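Local coordinates for MHP1 (Microbacterium liquefaciens, PDB 2JLN), which takes up 5-aryl-substituted hydantoins in a sodium-dependent manner as a nucleobase-cation-symport-1 family transporter, at residues E8-L13 against Y395-I400; I389-L394 against S460-Y465. All coordinates share one frame; numbering follows the deposited sequence.

Contact 1: residues E8-L13 against Y395-I400; sequences EARSLL and YRTKGI
L12 and Y395 are joined by the backbone bond L12 N to Y395 O (2.8 Å), and two residues further along T397 N reaches R10 O at 3.2 Å. Both are close to straight (164° and 166°). Between them S11 and R396 face each other as a non-hydrogen-bonded pair, CA to CA 5.0 Å. This is a single antiparallel beta bridge, the two chains running in nearly opposite directions, in a modelled protein that otherwise consists of helices and loops. Side chains fill in around the two bonds. The methyl of A9 lies against K398, CB to CB 3.8 Å, and equally near R396 CG. Across the bridge T397 OG1 comes alongside R10 CB, while R10 bends at its third torsion (chi3 76°) and L12 CD2 lies over one face of its guanidinium. L13 CB meets Y395 CD2 at 4.1 Å. Farther out, N17 takes the Y395 hydroxyl on its carbonyl, R332 bonds L13 O, and T402 OG1 bonds both T397 O and G399 N.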
loop_
_atom_site.group_PDB
_atom_site.type_symbol
_atom_site.label_atom_id
_atom_site.label_comp_id
_atom_site.label_asym_id
_atom_site.label_seq_id
_atom_site.Cartn_x
_atom_site.Cartn_y
_atom_site.Cartn_z
ATOM N N GLU A 8 37.232 9.670 -2.693
ATOM C CA GLU A 8 36.492 9.262 -1.495
ATOM C C GLU A 8 35.170 8.485 -1.780
ATOM O O GLU A 8 35.152 7.255 -1.920
ATOM C CB GLU A 8 36.231 10.489 -0.598
ATOM C CG GLU A 8 35.719 10.181 0.813
ATOM C CD GLU A 8 36.662 9.281 1.627
ATOM O OE1 GLU A 8 36.614 9.344 2.880
ATOM O OE2 GLU A 8 37.448 8.507 1.022
ATOM N N ALA A 9 34.065 9.212 -1.875
ATOM C CA ALA A 9 32.757 8.576 -1.902
ATOM C C ALA A 9 32.038 8.657 -3.250
ATOM O O ALA A 9 31.868 9.743 -3.819
ATOM C CB ALA A 9 31.876 9.168 -0.791
ATOM N N ARG A 10 31.603 7.492 -3.726
ATOM C CA ARG A 10 30.754 7.357 -4.906
ATOM C C ARG A 10 29.408 8.087 -4.735
ATOM O O ARG A 10 28.835 8.071 -3.644
ATOM C CB ARG A 10 30.507 5.867 -5.136
ATOM C CG ARG A 10 30.189 5.490 -6.564
ATOM C CD ARG A 10 30.563 4.030 -6.855
ATOM N NE ARG A 10 29.635 3.039 -6.299
ATOM C CZ ARG A 10 28.459 2.714 -6.842
ATOM N NH1 ARG A 10 28.037 3.319 -7.960
ATOM N NH2 ARG A 10 27.696 1.785 -6.257
ATOM N N SER A 11 28.899 8.723 -5.797
ATOM C CA SER A 11 27.584 9.377 -5.721
ATOM C C SER A 11 26.454 8.441 -6.156
ATOM O O SER A 11 26.586 7.742 -7.175
ATOM C CB SER A 11 27.533 10.653 -6.567
ATOM O OG SER A 11 26.266 11.301 -6.445
ATOM N N LEU A 12 25.349 8.440 -5.394
ATOM C CA LEU A 12 24.205 7.557 -5.666
ATOM C C LEU A 12 22.987 8.296 -6.237
ATOM O O LEU A 12 21.931 7.687 -6.441
ATOM C CB LEU A 12 23.792 6.776 -4.407
ATOM C CG LEU A 12 24.750 5.769 -3.752
ATOM C CD1 LEU A 12 24.125 5.184 -2.514
ATOM C CD2 LEU A 12 25.196 4.650 -4.696
ATOM N N LEU A 13 23.141 9.600 -6.488
ATOM C CA LEU A 13 22.047 10.441 -6.992
ATOM C C LEU A 13 21.938 10.339 -8.501
ATOM O O LEU A 13 22.954 10.264 -9.189
ATOM C CB LEU A 13 22.253 11.902 -6.581
ATOM C CG LEU A 13 21.331 12.976 -7.149
ATOM C CD1 LEU A 13 19.979 12.455 -7.415
ATOM C CD2 LEU A 13 21.207 14.090 -6.161
ATOM N N TYR A 395 22.722 10.173 -0.130
ATOM C CA TYR A 395 22.977 9.935 -1.528
ATOM C C TYR A 395 24.454 9.676 -1.798
ATOM O O TYR A 395 24.936 9.829 -2.943
ATOM C CB TYR A 395 22.452 11.094 -2.353
ATOM C CG TYR A 395 20.968 11.110 -2.435
ATOM C CD1 TYR A 395 20.221 11.892 -1.575
ATOM C CD2 TYR A 395 20.306 10.321 -3.360
ATOM C CE1 TYR A 395 18.847 11.898 -1.641
ATOM C CE2 TYR A 395 18.922 10.309 -3.433
ATOM C CZ TYR A 395 18.204 11.101 -2.575
ATOM O OH TYR A 395 16.841 11.097 -2.644
ATOM N N ARG A 396 25.164 9.260 -0.749
ATOM C CA ARG A 396 26.608 9.104 -0.831
ATOM C C ARG A 396 27.017 7.833 -0.140
ATOM O O ARG A 396 26.629 7.597 0.981
ATOM C CB ARG A 396 27.286 10.296 -0.141
ATOM C CG ARG A 396 28.483 10.886 -0.899
ATOM C CD ARG A 396 28.720 12.334 -0.502
ATOM N NE ARG A 396 27.498 13.138 -0.617
ATOM C CZ ARG A 396 27.017 13.638 -1.762
ATOM N NH1 ARG A 396 27.649 13.418 -2.914
ATOM N NH2 ARG A 396 25.900 14.361 -1.761
ATOM N N THR A 397 27.808 7.030 -0.816
ATOM C CA THR A 397 28.420 5.814 -0.279
ATOM C C THR A 397 29.182 5.869 1.085
ATOM O O THR A 397 29.116 4.932 1.894
ATOM C CB THR A 397 29.364 5.297 -1.365
ATOM O OG1 THR A 397 28.651 4.378 -2.200
ATOM C CG2 THR A 397 30.630 4.663 -0.782
ATOM N N LYS A 398 29.929 6.942 1.334
ATOM C CA LYS A 398 30.646 7.091 2.608
ATOM C C LYS A 398 30.245 8.366 3.341
ATOM O O LYS A 398 30.625 9.449 2.943
ATOM C CB LYS A 398 32.149 7.090 2.368
ATOM C CG LYS A 398 32.609 5.849 1.639
ATOM C CD LYS A 398 34.080 5.560 1.861
ATOM C CE LYS A 398 34.390 4.089 1.596
ATOM N NZ LYS A 398 35.872 3.879 1.511
ATOM N N GLY A 399 29.469 8.237 4.408
ATOM C CA GLY A 399 28.969 9.393 5.128
ATOM C C GLY A 399 28.460 8.941 6.475
ATOM O O GLY A 399 28.826 7.859 6.936
ATOM N N ILE A 400 27.608 9.738 7.113
ATOM C CA ILE A 400 27.128 9.369 8.448
ATOM C C ILE A 400 26.141 8.189 8.501
ATOM O O ILE A 400 25.684 7.844 9.580
ATOM C CB ILE A 400 26.531 10.568 9.213
ATOM C CG1 ILE A 400 25.090 10.809 8.780
ATOM C CG2 ILE A 400 27.373 11.797 9.006
ATOM C CD1 ILE A 400 24.394 11.890 9.572
#

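Contact 2: residues I389-L394 against S460-Y465; sequences ISLHDL and SRNEDY
N462 grips the backbone of I389 and L391 with both ends of its side-chain amide. ND2 gives a nearly straight bond to I389 O (2.9 Å, 172°), the acceptor lying in the amide plane, and OD1 receives L391 N at 2.9 Å on a lone pair in its own carbonyl plane. Two bonds, one from each end of the amide, fix its rotation as the side chain reaches across to the other segment. Replacing N462 with an alanine would remove both groups and is likely to leave I389 O and L391 N without these partners. L391 CB lies over one face of the Y465 ring in a CH-pi contact, 4.3 Å from the centroid, while CD1 packs on Y465 CB at 3.8 Å. The L391 and Y465 side chains run alongside each other, pointing opposite ways, and the Y465 hydroxyl ends beside H392 CA. H392 holds CG anti to the backbone N (chi1 177°), which carries the ring toward R461; ND1 stands at the edge of the guanidinium, 3.7 Å from R461 NE, with the planes almost perpendicular. The R461 chain bends at its third torsion, and its NH1 forms a salt bridge with D464. W86 of helix 81-86 touches I389 and N462. The motif is a helix N-terminus capped from afar: the first N-H of helix 391-394, whose N-cap position is S390, is taken by the side-chain carbonyl of N462, from a segment 66 residues away.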
loop_
_atom_site.group_PDB
_atom_site.type_symbol
_atom_site.label_atom_id
_atom_site.label_comp_id
_atom_site.label_asym_id
_atom_site.label_seq_id
_atom_site.Cartn_x
_atom_site.Cartn_y
_atom_site.Cartn_z
ATOM N N ILE A 389 17.812 15.264 9.735
ATOM C CA ILE A 389 18.450 14.327 8.824
ATOM C C ILE A 389 19.371 15.001 7.801
ATOM O O ILE A 389 19.285 16.215 7.582
ATOM C CB ILE A 389 17.398 13.537 8.099
ATOM C CG1 ILE A 389 16.836 14.337 6.942
ATOM C CG2 ILE A 389 16.277 13.214 9.038
ATOM C CD1 ILE A 389 16.120 13.466 5.981
ATOM N N SER A 390 20.253 14.222 7.175
ATOM C CA SER A 390 21.195 14.786 6.213
ATOM C C SER A 390 21.024 14.239 4.796
ATOM O O SER A 390 21.636 13.248 4.448
ATOM C CB SER A 390 22.636 14.575 6.687
ATOM O OG SER A 390 23.570 15.036 5.729
ATOM N N LEU A 391 20.219 14.889 3.963
ATOM C CA LEU A 391 20.134 14.444 2.578
ATOM C C LEU A 391 21.507 14.192 1.937
ATOM O O LEU A 391 21.692 13.223 1.211
ATOM C CB LEU A 391 19.353 15.424 1.718
ATOM C CG LEU A 391 17.960 15.853 2.132
ATOM C CD1 LEU A 391 17.205 16.199 0.890
ATOM C CD2 LEU A 391 17.270 14.766 2.834
ATOM N N HIS A 392 22.470 15.062 2.194
ATOM C CA HIS A 392 23.798 14.906 1.597
ATOM C C HIS A 392 24.292 13.473 1.730
ATOM O O HIS A 392 24.793 12.874 0.768
ATOM C CB HIS A 392 24.790 15.879 2.259
ATOM C CG HIS A 392 26.202 15.757 1.769
ATOM N ND1 HIS A 392 26.613 16.248 0.543
ATOM C CD2 HIS A 392 27.306 15.228 2.353
ATOM C CE1 HIS A 392 27.903 16.010 0.390
ATOM N NE2 HIS A 392 28.346 15.384 1.469
ATOM N N ASP A 393 24.138 12.920 2.925
ATOM C CA ASP A 393 24.741 11.628 3.229
ATOM C C ASP A 393 23.930 10.434 2.747
ATOM O O ASP A 393 24.485 9.353 2.605
ATOM C CB ASP A 393 25.047 11.499 4.724
ATOM C CG ASP A 393 26.014 12.579 5.226
ATOM O OD1 ASP A 393 25.691 13.784 5.070
ATOM O OD2 ASP A 393 27.084 12.221 5.789
ATOM N N LEU A 394 22.632 10.627 2.495
ATOM C CA LEU A 394 21.755 9.552 2.010
ATOM C C LEU A 394 22.071 9.243 0.549
ATOM O O LEU A 394 21.727 8.175 0.028
ATOM C CB LEU A 394 20.263 9.916 2.140
ATOM C CG LEU A 394 19.616 9.907 3.521
ATOM C CD1 LEU A 394 18.322 10.628 3.517
ATOM C CD2 LEU A 394 19.383 8.527 3.971
ATOM N N SER A 460 23.477 21.081 6.141
ATOM C CA SER A 460 23.122 22.450 5.845
ATOM C C SER A 460 22.824 22.610 4.356
ATOM O O SER A 460 22.214 23.596 3.951
ATOM C CB SER A 460 24.221 23.397 6.306
ATOM O OG SER A 460 25.483 22.893 5.915
ATOM N N ARG A 461 23.216 21.634 3.543
ATOM C CA ARG A 461 22.843 21.670 2.120
ATOM C C ARG A 461 21.408 21.138 1.812
ATOM O O ARG A 461 21.009 21.063 0.635
ATOM C CB ARG A 461 23.887 20.949 1.244
ATOM C CG ARG A 461 25.347 21.224 1.631
ATOM C CD ARG A 461 26.350 20.917 0.500
ATOM N NE ARG A 461 25.962 19.790 -0.353
ATOM C CZ ARG A 461 25.406 19.910 -1.571
ATOM N NH1 ARG A 461 25.165 21.127 -2.097
ATOM N NH2 ARG A 461 25.084 18.809 -2.271
ATOM N N ASN A 462 20.640 20.780 2.851
ATOM C CA ASN A 462 19.329 20.142 2.648
ATOM C C ASN A 462 18.409 20.947 1.727
ATOM O O ASN A 462 17.709 20.396 0.872
ATOM C CB ASN A 462 18.606 19.898 3.984
ATOM C CG ASN A 462 19.015 18.603 4.660
ATOM O OD1 ASN A 462 19.618 17.718 4.048
ATOM N ND2 ASN A 462 18.681 18.483 5.938
ATOM N N GLU A 463 18.402 22.258 1.919
ATOM C CA GLU A 463 17.451 23.093 1.223
ATOM C C GLU A 463 17.910 23.315 -0.210
ATOM O O GLU A 463 17.116 23.665 -1.087
ATOM C CB GLU A 463 17.262 24.394 1.982
ATOM C CG GLU A 463 16.552 24.213 3.314
ATOM C CD GLU A 463 15.057 23.990 3.145
ATOM O OE1 GLU A 463 14.510 24.375 2.088
ATOM O OE2 GLU A 463 14.418 23.433 4.070
ATOM N N ASP A 464 19.195 23.074 -0.445
ATOM C CA ASP A 464 19.742 23.067 -1.795
ATOM C C ASP A 464 19.044 22.033 -2.668
ATOM O O ASP A 464 18.778 22.299 -3.831
ATOM C CB ASP A 464 21.234 22.740 -1.772
ATOM C CG ASP A 464 22.108 23.929 -1.392
ATOM O OD1 ASP A 464 21.590 25.048 -1.161
ATOM O OD2 ASP A 464 23.340 23.717 -1.327
ATOM N N TYR A 465 18.771 20.850 -2.115
ATOM C CA TYR A 465 18.075 19.780 -2.851
ATOM C C TYR A 465 16.627 20.087 -3.247
ATOM O O TYR A 465 16.120 19.552 -4.239
ATOM C CB TYR A 465 18.085 18.487 -2.042
ATOM C CG TYR A 465 19.425 17.843 -1.975
ATOM C CD1 TYR A 465 20.342 18.231 -1.029
ATOM C CD2 TYR A 465 19.784 16.856 -2.880
ATOM C CE1 TYR A 465 21.585 17.642 -0.977
ATOM C CE2 TYR A 465 21.023 16.259 -2.841
ATOM C CZ TYR A 465 21.923 16.650 -1.883
ATOM O OH TYR A 465 23.172 16.076 -1.817
#

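Segments 389-394 and 395-400 are consecutive, so one continuous piece of chain meets residues at the start of the modelled chain in contact 1 and residues near its modelled end in contact 2. The centres of the two contacts are about 12 Å apart. They meet where D393 OD2 accepts a probable hydrogen bond from I400 N (2.9 Å), and at Y465, whose CE2 packs against L13 CD2 at 4.0 Å and whose hydroxyl lies beside the R396 guanidinium. Both contacts are peripheral, their centres about 30 and 27 Å from the centre of the chain, and lie away from the sodium site at A38, I41, A309, S312 and T313 and from the substrate-binding residues.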